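Local coordinates for protein putative rhamnosidase (Streptomyces avermitilis, PDB 3W5M) that hydrolyses terminal non-reducing alpha-L-rhamnose residues from alpha-L-rhamnosides such as naringin, rutin, hesperidin and gum arabic, at residues Leu4-Pro9 against Leu27-Ala32; Phe87-Val92 against Ser100-Pro105; Arg160-Leu165 against Ser217-Leu222; Thr170-Ala175 against Leu240-Ala245. One frame throughout, in Å; residues are numbered along the deposited sequence. Where two conformers were deposited one is given.

Interaction 1: residues Leu4-Pro9 against Leu27-Ala32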
# COMPACT_ATOMS: atom_id res chain seq x y z
N LEU A 4 -0.05 -41.34 -0.26
CA LEU A 4 -0.35 -39.92 -0.36
C LEU A 4 -0.42 -39.35 1.06
O LEU A 4 -1.03 -39.96 1.92
CB LEU A 4 -1.72 -39.80 -1.03
CG LEU A 4 -2.15 -38.61 -1.87
CD1 LEU A 4 -1.01 -37.99 -2.67
CD2 LEU A 4 -3.26 -39.07 -2.80
N ARG A 5 0.19 -38.20 1.31
CA ARG A 5 0.03 -37.57 2.63
C ARG A 5 -0.29 -36.08 2.52
O ARG A 5 0.17 -35.43 1.60
CB ARG A 5 1.27 -37.81 3.50
CG ARG A 5 2.43 -36.86 3.30
CD ARG A 5 3.63 -37.27 4.18
NE ARG A 5 4.62 -36.20 4.31
CZ ARG A 5 5.53 -35.90 3.38
NH1 ARG A 5 5.59 -36.59 2.25
NH2 ARG A 5 6.39 -34.91 3.59
N VAL A 6 -1.05 -35.54 3.46
CA VAL A 6 -1.41 -34.12 3.44
C VAL A 6 -0.30 -33.32 4.10
O VAL A 6 0.17 -33.69 5.17
CB VAL A 6 -2.80 -33.87 4.06
CG1 VAL A 6 -3.03 -32.39 4.36
CG2 VAL A 6 -3.91 -34.41 3.14
N THR A 7 0.14 -32.25 3.44
CA THR A 7 1.20 -31.39 3.99
C THR A 7 0.69 -29.96 4.03
O THR A 7 0.08 -29.50 3.06
CB THR A 7 2.48 -31.41 3.12
OG1 THR A 7 2.18 -30.96 1.79
CG2 THR A 7 3.05 -32.80 3.02
N SER A 8 0.91 -29.26 5.13
CA SER A 8 0.59 -27.82 5.22
C SER A 8 -0.88 -27.48 4.93
O SER A 8 -1.17 -26.65 4.04
CB SER A 8 1.50 -26.97 4.32
OG SER A 8 2.83 -27.01 4.79
N PRO A 9 -1.81 -28.09 5.67
CA PRO A 9 -3.17 -27.69 5.37
C PRO A 9 -3.45 -26.24 5.80
O PRO A 9 -2.79 -25.72 6.70
CB PRO A 9 -4.01 -28.70 6.16
CG PRO A 9 -3.15 -29.07 7.33
CD PRO A 9 -1.73 -28.98 6.85
N LEU A 27 -11.06 -24.51 3.17
CA LEU A 27 -9.99 -25.38 3.64
C LEU A 27 -9.20 -25.89 2.44
O LEU A 27 -9.79 -26.17 1.37
CB LEU A 27 -10.64 -26.57 4.38
CG LEU A 27 -11.56 -26.22 5.56
CD1 LEU A 27 -12.20 -27.50 6.09
CD2 LEU A 27 -10.77 -25.53 6.64
N SER A 28 -7.88 -26.04 2.60
CA SER A 28 -7.03 -26.54 1.52
C SER A 28 -6.06 -27.59 2.04
O SER A 28 -5.56 -27.46 3.17
CB SER A 28 -6.23 -25.40 0.88
OG SER A 28 -7.08 -24.49 0.16
N TRP A 29 -5.79 -28.60 1.23
CA TRP A 29 -4.84 -29.67 1.62
C TRP A 29 -3.88 -30.06 0.49
O TRP A 29 -4.10 -31.03 -0.24
CB TRP A 29 -5.55 -30.89 2.25
CG TRP A 29 -6.78 -31.40 1.50
CD1 TRP A 29 -6.82 -32.33 0.51
CD2 TRP A 29 -8.14 -31.02 1.74
NE1 TRP A 29 -8.12 -32.53 0.09
CE2 TRP A 29 -8.95 -31.75 0.83
CE3 TRP A 29 -8.76 -30.11 2.62
CZ2 TRP A 29 -10.33 -31.62 0.78
CZ3 TRP A 29 -10.15 -30.01 2.60
CH2 TRP A 29 -10.92 -30.75 1.67
N PRO A 30 -2.78 -29.30 0.34
CA PRO A 30 -1.74 -29.75 -0.57
C PRO A 30 -1.32 -31.18 -0.17
O PRO A 30 -1.32 -31.52 1.04
CB PRO A 30 -0.58 -28.76 -0.32
CG PRO A 30 -1.18 -27.59 0.41
CD PRO A 30 -2.37 -28.13 1.15
N MET A 31 -1.03 -32.03 -1.14
CA MET A 31 -0.60 -33.39 -0.83
C MET A 31 0.79 -33.66 -1.41
O MET A 31 1.20 -33.01 -2.36
CB MET A 31 -1.62 -34.39 -1.36
CG MET A 31 -2.95 -34.42 -0.60
SD MET A 31 -4.27 -35.05 -1.68
CE MET A 31 -4.57 -33.62 -2.73
N ALA A 32 1.50 -34.62 -0.83
CA ALA A 32 2.83 -35.00 -1.33
C ALA A 32 2.90 -36.50 -1.53
O ALA A 32 2.29 -37.26 -0.77
CB ALA A 32 3.92 -34.55 -0.36
O HOH W 1 3.80 -38.94 1.22

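Interaction 2: residues Phe87-Val92 against Ser100-Pro105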
# COMPACT_ATOMS: atom_id res chain seq x y z
N PHE A 87 -10.65 -27.13 15.79
CA PHE A 87 -9.57 -28.02 15.35
C PHE A 87 -10.07 -28.84 14.19
O PHE A 87 -11.27 -29.17 14.09
CB PHE A 87 -9.08 -28.89 16.51
CG PHE A 87 -8.37 -28.13 17.57
CD1 PHE A 87 -9.08 -27.51 18.59
CD2 PHE A 87 -6.98 -28.01 17.56
CE1 PHE A 87 -8.42 -26.80 19.58
CE2 PHE A 87 -6.31 -27.31 18.55
CZ PHE A 87 -7.04 -26.71 19.57
N TRP A 88 -9.19 -29.09 13.23
CA TRP A 88 -9.57 -29.86 12.07
C TRP A 88 -8.47 -30.73 11.53
O TRP A 88 -7.29 -30.51 11.76
CB TRP A 88 -10.18 -28.98 10.97
CG TRP A 88 -9.17 -28.13 10.20
CD1 TRP A 88 -8.51 -27.05 10.66
CD2 TRP A 88 -8.74 -28.34 8.86
NE1 TRP A 88 -7.66 -26.57 9.68
CE2 TRP A 88 -7.80 -27.33 8.56
CE3 TRP A 88 -9.07 -29.28 7.87
CZ2 TRP A 88 -7.20 -27.21 7.30
CZ3 TRP A 88 -8.44 -29.19 6.61
CH2 TRP A 88 -7.52 -28.15 6.34
N SER A 89 -8.90 -31.70 10.76
CA SER A 89 -8.05 -32.69 10.18
C SER A 89 -8.76 -33.17 8.94
O SER A 89 -9.98 -33.18 8.88
CB SER A 89 -7.86 -33.84 11.17
OG SER A 89 -6.78 -34.66 10.77
N VAL A 90 -7.98 -33.56 7.94
CA VAL A 90 -8.53 -34.13 6.72
C VAL A 90 -7.71 -35.38 6.33
O VAL A 90 -6.52 -35.51 6.70
CB VAL A 90 -8.53 -33.08 5.56
CG1 VAL A 90 -7.11 -32.61 5.21
CG2 VAL A 90 -9.23 -33.60 4.33
N ARG A 91 -8.35 -36.27 5.60
CA ARG A 91 -7.70 -37.41 4.98
C ARG A 91 -8.33 -37.57 3.63
O ARG A 91 -9.44 -37.10 3.39
CB ARG A 91 -7.82 -38.70 5.81
CG ARG A 91 -9.24 -39.22 5.99
CD ARG A 91 -9.19 -40.68 6.40
NE ARG A 91 -10.51 -41.18 6.75
CZ ARG A 91 -10.72 -42.34 7.35
NH1 ARG A 91 -9.68 -43.11 7.67
NH2 ARG A 91 -11.97 -42.73 7.63
N VAL A 92 -7.60 -38.19 2.71
CA VAL A 92 -8.08 -38.35 1.36
C VAL A 92 -7.86 -39.78 0.90
O VAL A 92 -7.07 -40.53 1.49
CB VAL A 92 -7.30 -37.42 0.38
CG1 VAL A 92 -7.45 -35.95 0.77
CG2 VAL A 92 -5.83 -37.81 0.36
N SER A 100 -5.19 -41.81 3.16
CA SER A 100 -3.97 -41.28 3.73
C SER A 100 -4.05 -41.34 5.24
O SER A 100 -5.09 -41.67 5.78
CB SER A 100 -3.80 -39.81 3.32
OG SER A 100 -4.89 -39.04 3.82
N GLU A 101 -2.97 -40.98 5.92
CA GLU A 101 -3.06 -40.65 7.35
C GLU A 101 -4.04 -39.46 7.47
O GLU A 101 -4.28 -38.74 6.49
CB GLU A 101 -1.70 -40.20 7.92
CG GLU A 101 -0.51 -41.09 7.62
CD GLU A 101 -0.38 -42.22 8.62
OE1 GLU A 101 -1.43 -42.77 9.01
OE2 GLU A 101 0.78 -42.55 8.99
N TRP A 102 -4.59 -39.26 8.67
CA TRP A 102 -5.26 -38.00 8.96
C TRP A 102 -4.18 -36.96 9.05
O TRP A 102 -3.08 -37.25 9.58
CB TRP A 102 -6.06 -38.07 10.27
CG TRP A 102 -7.34 -38.85 10.14
CD1 TRP A 102 -7.53 -40.18 10.44
CD2 TRP A 102 -8.61 -38.36 9.70
NE1 TRP A 102 -8.83 -40.53 10.21
CE2 TRP A 102 -9.52 -39.44 9.75
CE3 TRP A 102 -9.07 -37.10 9.26
CZ2 TRP A 102 -10.87 -39.30 9.39
CZ3 TRP A 102 -10.41 -36.97 8.89
CH2 TRP A 102 -11.29 -38.06 8.95
N SER A 103 -4.44 -35.77 8.51
CA SER A 103 -3.42 -34.74 8.54
C SER A 103 -3.17 -34.44 10.00
O SER A 103 -4.10 -34.57 10.81
CB SER A 103 -3.92 -33.49 7.81
OG SER A 103 -5.10 -33.01 8.44
N ALA A 104 -1.95 -34.06 10.36
CA ALA A 104 -1.67 -33.63 11.71
C ALA A 104 -2.69 -32.53 12.06
O ALA A 104 -2.89 -31.60 11.28
CB ALA A 104 -0.26 -33.08 11.81
N PRO A 105 -3.38 -32.66 13.22
CA PRO A 105 -4.43 -31.69 13.55
C PRO A 105 -3.99 -30.23 13.43
O PRO A 105 -2.86 -29.88 13.78
CB PRO A 105 -4.76 -32.03 15.00
CG PRO A 105 -4.49 -33.51 15.07
CD PRO A 105 -3.22 -33.68 14.27
O HOH W 2 -5.11 -30.63 9.66
O HOH W 3 -6.75 -42.86 7.67

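Interaction 3: residues Arg160-Leu165 against Ser217-Leu222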
# COMPACT_ATOMS: atom_id res chain seq x y z
N ARG A 160 4.16 45.90 14.86
CA ARG A 160 4.86 45.74 16.13
C ARG A 160 3.90 45.67 17.29
O ARG A 160 2.84 46.32 17.28
CB ARG A 160 5.79 46.93 16.38
CG ARG A 160 7.08 46.92 15.57
CD ARG A 160 7.93 48.18 15.79
NE ARG A 160 8.16 48.50 17.21
CZ ARG A 160 9.19 48.05 17.92
NH1 ARG A 160 10.11 47.28 17.37
NH2 ARG A 160 9.31 48.41 19.20
N ARG A 161 4.29 44.92 18.32
CA ARG A 161 3.59 44.95 19.60
C ARG A 161 4.55 44.58 20.71
O ARG A 161 5.31 43.63 20.63
CB ARG A 161 2.37 44.03 19.64
CG ARG A 161 1.51 44.25 20.88
CD ARG A 161 0.23 43.45 20.90
NE ARG A 161 -0.40 43.47 22.22
CZ ARG A 161 -1.55 42.88 22.51
NH1 ARG A 161 -2.21 42.22 21.57
NH2 ARG A 161 -2.03 42.97 23.74
N THR A 162 4.52 45.40 21.75
CA THR A 162 5.27 45.09 22.96
C THR A 162 4.28 44.64 24.02
O THR A 162 3.36 45.39 24.34
CB THR A 162 6.10 46.29 23.46
OG1 THR A 162 7.05 46.63 22.45
CG2 THR A 162 6.82 45.93 24.77
N VAL A 163 4.49 43.43 24.54
CA VAL A 163 3.60 42.81 25.54
C VAL A 163 4.34 42.39 26.80
O VAL A 163 5.48 41.91 26.73
CB VAL A 163 2.86 41.57 24.98
CG1 VAL A 163 1.70 42.01 24.11
CG2 VAL A 163 3.81 40.62 24.23
N ASP A 164 3.68 42.57 27.94
CA ASP A 164 4.24 42.26 29.25
C ASP A 164 3.76 40.85 29.61
O ASP A 164 2.57 40.62 29.86
CB ASP A 164 3.75 43.30 30.27
CG ASP A 164 4.51 43.24 31.59
OD1 ASP A 164 5.34 42.35 31.79
OD2 ASP A 164 4.27 44.12 32.45
N LEU A 165 4.68 39.90 29.61
CA LEU A 165 4.33 38.49 29.82
C LEU A 165 4.51 38.10 31.29
O LEU A 165 5.34 38.68 31.97
CB LEU A 165 5.18 37.59 28.92
CG LEU A 165 5.16 37.94 27.42
CD1 LEU A 165 5.92 36.89 26.64
CD2 LEU A 165 3.72 38.06 26.91
N SER A 217 9.73 36.62 30.86
CA SER A 217 8.80 37.41 31.62
C SER A 217 9.04 38.88 31.32
O SER A 217 10.12 39.27 30.86
CB SER A 217 8.99 37.12 33.12
OG SER A 217 10.05 37.89 33.65
N GLY A 218 8.03 39.71 31.55
CA GLY A 218 8.20 41.15 31.35
C GLY A 218 7.96 41.50 29.90
O GLY A 218 7.34 40.72 29.16
N ASN A 219 8.44 42.66 29.48
CA ASN A 219 8.17 43.15 28.11
C ASN A 219 8.92 42.36 27.04
O ASN A 219 10.13 42.15 27.14
CB ASN A 219 8.54 44.63 27.99
CG ASN A 219 7.63 45.55 28.79
OD1 ASN A 219 8.09 46.58 29.28
ND2 ASN A 219 6.34 45.22 28.88
N ASN A 220 8.21 41.93 26.00
CA ASN A 220 8.78 41.21 24.86
C ASN A 220 8.23 41.97 23.66
O ASN A 220 7.04 42.32 23.67
CB ASN A 220 8.23 39.79 24.74
CG ASN A 220 8.68 38.85 25.84
OD1 ASN A 220 9.27 37.80 25.55
ND2 ASN A 220 8.38 39.17 27.10
N THR A 221 9.05 42.17 22.64
CA THR A 221 8.62 42.87 21.43
C THR A 221 8.41 41.87 20.31
O THR A 221 9.31 41.11 19.95
CB THR A 221 9.66 43.92 21.04
OG1 THR A 221 9.80 44.86 22.12
CG2 THR A 221 9.24 44.66 19.76
N LEU A 222 7.20 41.83 19.77
CA LEU A 222 6.87 40.96 18.65
C LEU A 222 6.82 41.87 17.45
O LEU A 222 6.37 43.03 17.55
CB LEU A 222 5.49 40.30 18.86
CG LEU A 222 5.27 39.75 20.29
CD1 LEU A 222 3.86 39.27 20.50
CD2 LEU A 222 6.26 38.62 20.55

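Interaction 4: residues Thr170-Ala175 against Leu240-Ala245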
# COMPACT_ATOMS: atom_id res chain seq x y z
N THR A 170 6.28 28.24 31.65
CA THR A 170 6.79 26.88 31.38
C THR A 170 6.68 26.46 29.90
O THR A 170 7.32 25.50 29.48
CB THR A 170 6.11 25.82 32.28
OG1 THR A 170 4.70 25.85 32.08
CG2 THR A 170 6.41 26.07 33.76
N GLY A 171 5.88 27.17 29.12
CA GLY A 171 5.69 26.81 27.71
C GLY A 171 5.16 27.99 26.91
O GLY A 171 4.47 28.84 27.47
N ALA A 172 5.51 28.05 25.63
CA ALA A 172 5.04 29.14 24.77
C ALA A 172 4.90 28.64 23.35
O ALA A 172 5.82 28.01 22.82
CB ALA A 172 6.00 30.33 24.82
N THR A 173 3.76 28.90 22.74
CA THR A 173 3.55 28.52 21.33
C THR A 173 2.97 29.68 20.56
O THR A 173 2.21 30.49 21.12
CB THR A 173 2.59 27.32 21.16
OG1 THR A 173 1.28 27.68 21.68
CG2 THR A 173 3.14 26.06 21.85
N LEU A 174 3.36 29.77 19.30
CA LEU A 174 2.81 30.77 18.40
C LEU A 174 2.11 30.09 17.24
O LEU A 174 2.73 29.29 16.54
CB LEU A 174 3.92 31.69 17.88
CG LEU A 174 3.47 32.76 16.86
CD1 LEU A 174 2.57 33.80 17.50
CD2 LEU A 174 4.68 33.43 16.20
N ALA A 175 0.82 30.39 17.04
CA ALA A 175 0.11 29.92 15.85
C ALA A 175 -0.10 31.18 14.99
O ALA A 175 -0.46 32.23 15.50
CB ALA A 175 -1.24 29.33 16.23
N LEU A 240 -0.39 33.93 20.58
CA LEU A 240 0.76 33.52 21.36
C LEU A 240 0.21 32.99 22.68
O LEU A 240 -0.43 33.73 23.43
CB LEU A 240 1.73 34.69 21.58
CG LEU A 240 2.88 34.51 22.59
CD1 LEU A 240 3.88 33.50 22.05
CD2 LEU A 240 3.54 35.86 22.82
N VAL A 241 0.38 31.69 22.91
CA VAL A 241 -0.11 31.06 24.16
C VAL A 241 1.05 30.90 25.14
O VAL A 241 2.03 30.25 24.82
CB VAL A 241 -0.71 29.66 23.91
CG1 VAL A 241 -1.09 29.00 25.23
CG2 VAL A 241 -1.96 29.78 23.02
N LEU A 242 0.94 31.47 26.32
CA LEU A 242 1.96 31.28 27.33
C LEU A 242 1.36 30.41 28.42
O LEU A 242 0.33 30.76 29.01
CB LEU A 242 2.39 32.63 27.92
CG LEU A 242 3.00 33.74 27.06
CD1 LEU A 242 4.01 33.15 26.07
CD2 LEU A 242 1.96 34.61 26.35
N THR A 243 2.00 29.27 28.68
CA THR A 243 1.56 28.38 29.74
C THR A 243 2.39 28.61 31.01
O THR A 243 3.62 28.68 30.95
CB THR A 243 1.65 26.91 29.30
OG1 THR A 243 0.90 26.75 28.09
CG2 THR A 243 1.12 25.96 30.38
N THR A 244 1.69 28.80 32.12
CA THR A 244 2.26 28.85 33.47
C THR A 244 1.44 27.86 34.34
O THR A 244 0.38 27.39 33.90
CB THR A 244 2.22 30.28 34.09
OG1 THR A 244 0.88 30.64 34.42
CG2 THR A 244 2.80 31.34 33.13
N ALA A 245 1.91 27.56 35.54
CA ALA A 245 1.20 26.63 36.44
C ALA A 245 -0.22 27.10 36.80
O ALA A 245 -1.09 26.29 37.15
CB ALA A 245 2.02 26.34 37.70

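Interaction 1: residues Leu4-Pro9 against Leu27-Ala32
A32 meets R5 through two backbone hydrogen bonds, and with P30 and M31 it has the most surface buried in this antiparallel pairing within the N-terminal immunoglobulin-like domain. R5 N donates to A32 O in the carbonyl plane at 3.1 Å, and A32 N returns a bond to R5 O at 2.9 Å, as expected of a hydrogen-bonded pair. The methyl of A32 is flanked by R5 NH1 and T7 CG2, and T7 CG2 in turn sits over one face of the R5 guanidinium, 3.7 Å above its plane. Water 1 lies in that plane at the guanidinium edge; it accepts from NH1 and donates to A32 O, so this carbonyl receives a backbone N-H and a water together.

P30 has no amide hydrogen, and it enters the pairing through its carbonyl, which accepts from T7 N at 2.9 Å with an N-H...O angle of 170°. Its ring lies against the backbone of T7 and S8, CD being 3.4 Å from T7 O.

M31 pairs with V6 without hydrogen bonds, their CA atoms 4.4 Å apart. L4 CD1 touches M31 CB. M31 CG, anti to its own carbonyl carbon (chi1 -71°), meets V6 CG2 at 3.9 Å. The other methyl of V6, CG1, packs on W29 CB at 3.6 Å, while the indole NE1 bonds to Q40.

On the M31 side, side chains reach strands 40-48 and 85-94: W29 touches V45, V90 and V92, and L4 touches D94. Strand 26-32 also pairs with strands 10-11 and 73-74, so the short strand 5-6 is one of several partners along it.

Interaction 2: residues Phe87-Val92 against Ser100-Pro105
S100 begins the chain's return along strand 85-94 of the immunoglobulin-like domain, nearly antiparallel to it but forming no regular strand: serine hydroxyls accept where backbone carbonyls would in a ladder. S100 N donates to V92 O, and S100 OG accepts from V92 N at 3.0 Å. The same hydroxyl passes its own hydrogen to E101 O, which holds its rotation. Water 3 bridges S100 O to R91 NH1.

W102 comes next, its indole lying under the R91 side chain. R91 CG stands 3.5 Å from the centroid of the six-membered ring, only 3° off its normal, a CH-pi contact. The extended chain then carries the guanidinium past CZ2 and NE1 of the indole, its plane 21° from the ring plane, with R91 NE 3.3 Å from W102 CZ2; NE also bonds to Q44. With a serine in place of W102 the R91 methylenes would lose the ring face they lie on, and the arginine side chain would probably be freer to turn.

S103 repeats the S100 pattern. Its N donates to V90 O at 2.8 Å, and its OG accepts from V90 N along a nearly straight 170° line. That hydroxyl donates to water 2, which donates to W88 O and A104 O. S89 OG donates to S103 O at 2.7 Å, in the carbonyl plane on a lone pair. At P105 the contact narrows to a CA-H...O approach, P105 CA to W88 O, 3.6 Å.

Interaction 3: residues Arg160-Leu165 against Ser217-Leu222
The guanidinium of R160 has T221 CG2 over one face, with NH1 3.7 Å from that methyl. Its nitrogens turn elsewhere, NE to D275 in a salt bridge and NH1 to the carbonyls of W268 and E270. At the other end of this antiparallel beta ladder of the CBM67 module, the D164 carboxylate and N219 amide planes stand 62° apart, and N219 ND2 lies 3.5 Å from D164 CB.

The N220 amide is met by L165 CD1, 3.4 Å from ND2, the two side chains crossing at about a right angle. N220 CG lies anti to its own carbonyl carbon, a setting that brings ND2 back along its strand, where it bonds H216 O and, weakly, G218 O. A leucine in its place would probably leave H216 O without this donor, and the weak bond to G218 O would go with it.

Strands 160-165 and 218-222 run at 148°, their axes 4.2 Å apart at closest. Three hydrogen-bonded pairs, R161 with L222, V163 with N220 and L165 with G218, each contribute two bonds. V163 CG2 packs on L222 CD1 on the same face as N220.

G218 has a positive phi, and at its backbone angles a CB would be pressed against the preceding carbonyl. On the opposite face, in the non-hydrogen-bonded pair T162 with T221, the two OG1 atoms share a hydrogen bond of 3.3 Å.

Interaction 4: residues Thr170-Ala175 against Leu240-Ala245
A172 and L242 form the close, buried side of this antiparallel ladder: A172 CB touches L242 CD1 at 3.7 Å in a non-hydrogen-bonded pair. The next such pair is less intimate, L174 CD1 standing 4.3 Å from L240 CB. Between them T173 and V241 exchange two backbone bonds, T173 N to V241 O lying in the carbonyl plane and V241 N to T173 O measuring 2.8 Å. A172 CA also approaches V241 O as a CA-H...O contact, with 152° at the hydrogen. The strand axes agree with this regular pairing, coming within 4.7 Å at an angle of 169°.

The other face carries the partly exposed T173 and T243 round the buried V241. T173 and V241 lie side by side and point the same way; with OG1 between its backbone N and carbonyl carbon (chi1 62°), T173 sets that oxygen 3.6 Å from V241 CB.

Toward the exposed end the ladder breaks into a classic beta bulge. T170 and G171 both face T243, and T243 O accepts from both amides, firmly from T170 N at 2.8 Å and at greater length from G171 N at 3.3 Å. T243 N answers to G171 O.

Strand 171-179 is flanked by strand 207-210, through L174 with I209, and A172 bonds V211 just after it. Strand 235-244 passes on to strand 247-252, through L240 with I251 and L242 with K249, which makes this pair the middle of a four-stranded antiparallel sheet.

In the fold
The four contacts fall into two separate modules. Interactions 1 and 2 come in series along the chain inside the N-terminal immunoglobulin-like domain, centres 9 Å apart, and touch where V6 meets S103 and P9 meets W88; there the sheet of strand 26-32 packs on the sheet of strand 85-94. Interactions 3 and 4 lie in CBM67, centres 13 Å apart, with segments that alternate along the chain. Each belongs to a different antiparallel sheet, and L165 against L242 and L222 against L240 bring the sheets together as a beta-sandwich, the module that binds L-rhamnose with calcium. Centres of interactions 1 and 3 are about 78 Å apart, on opposite sides of the chain's centre.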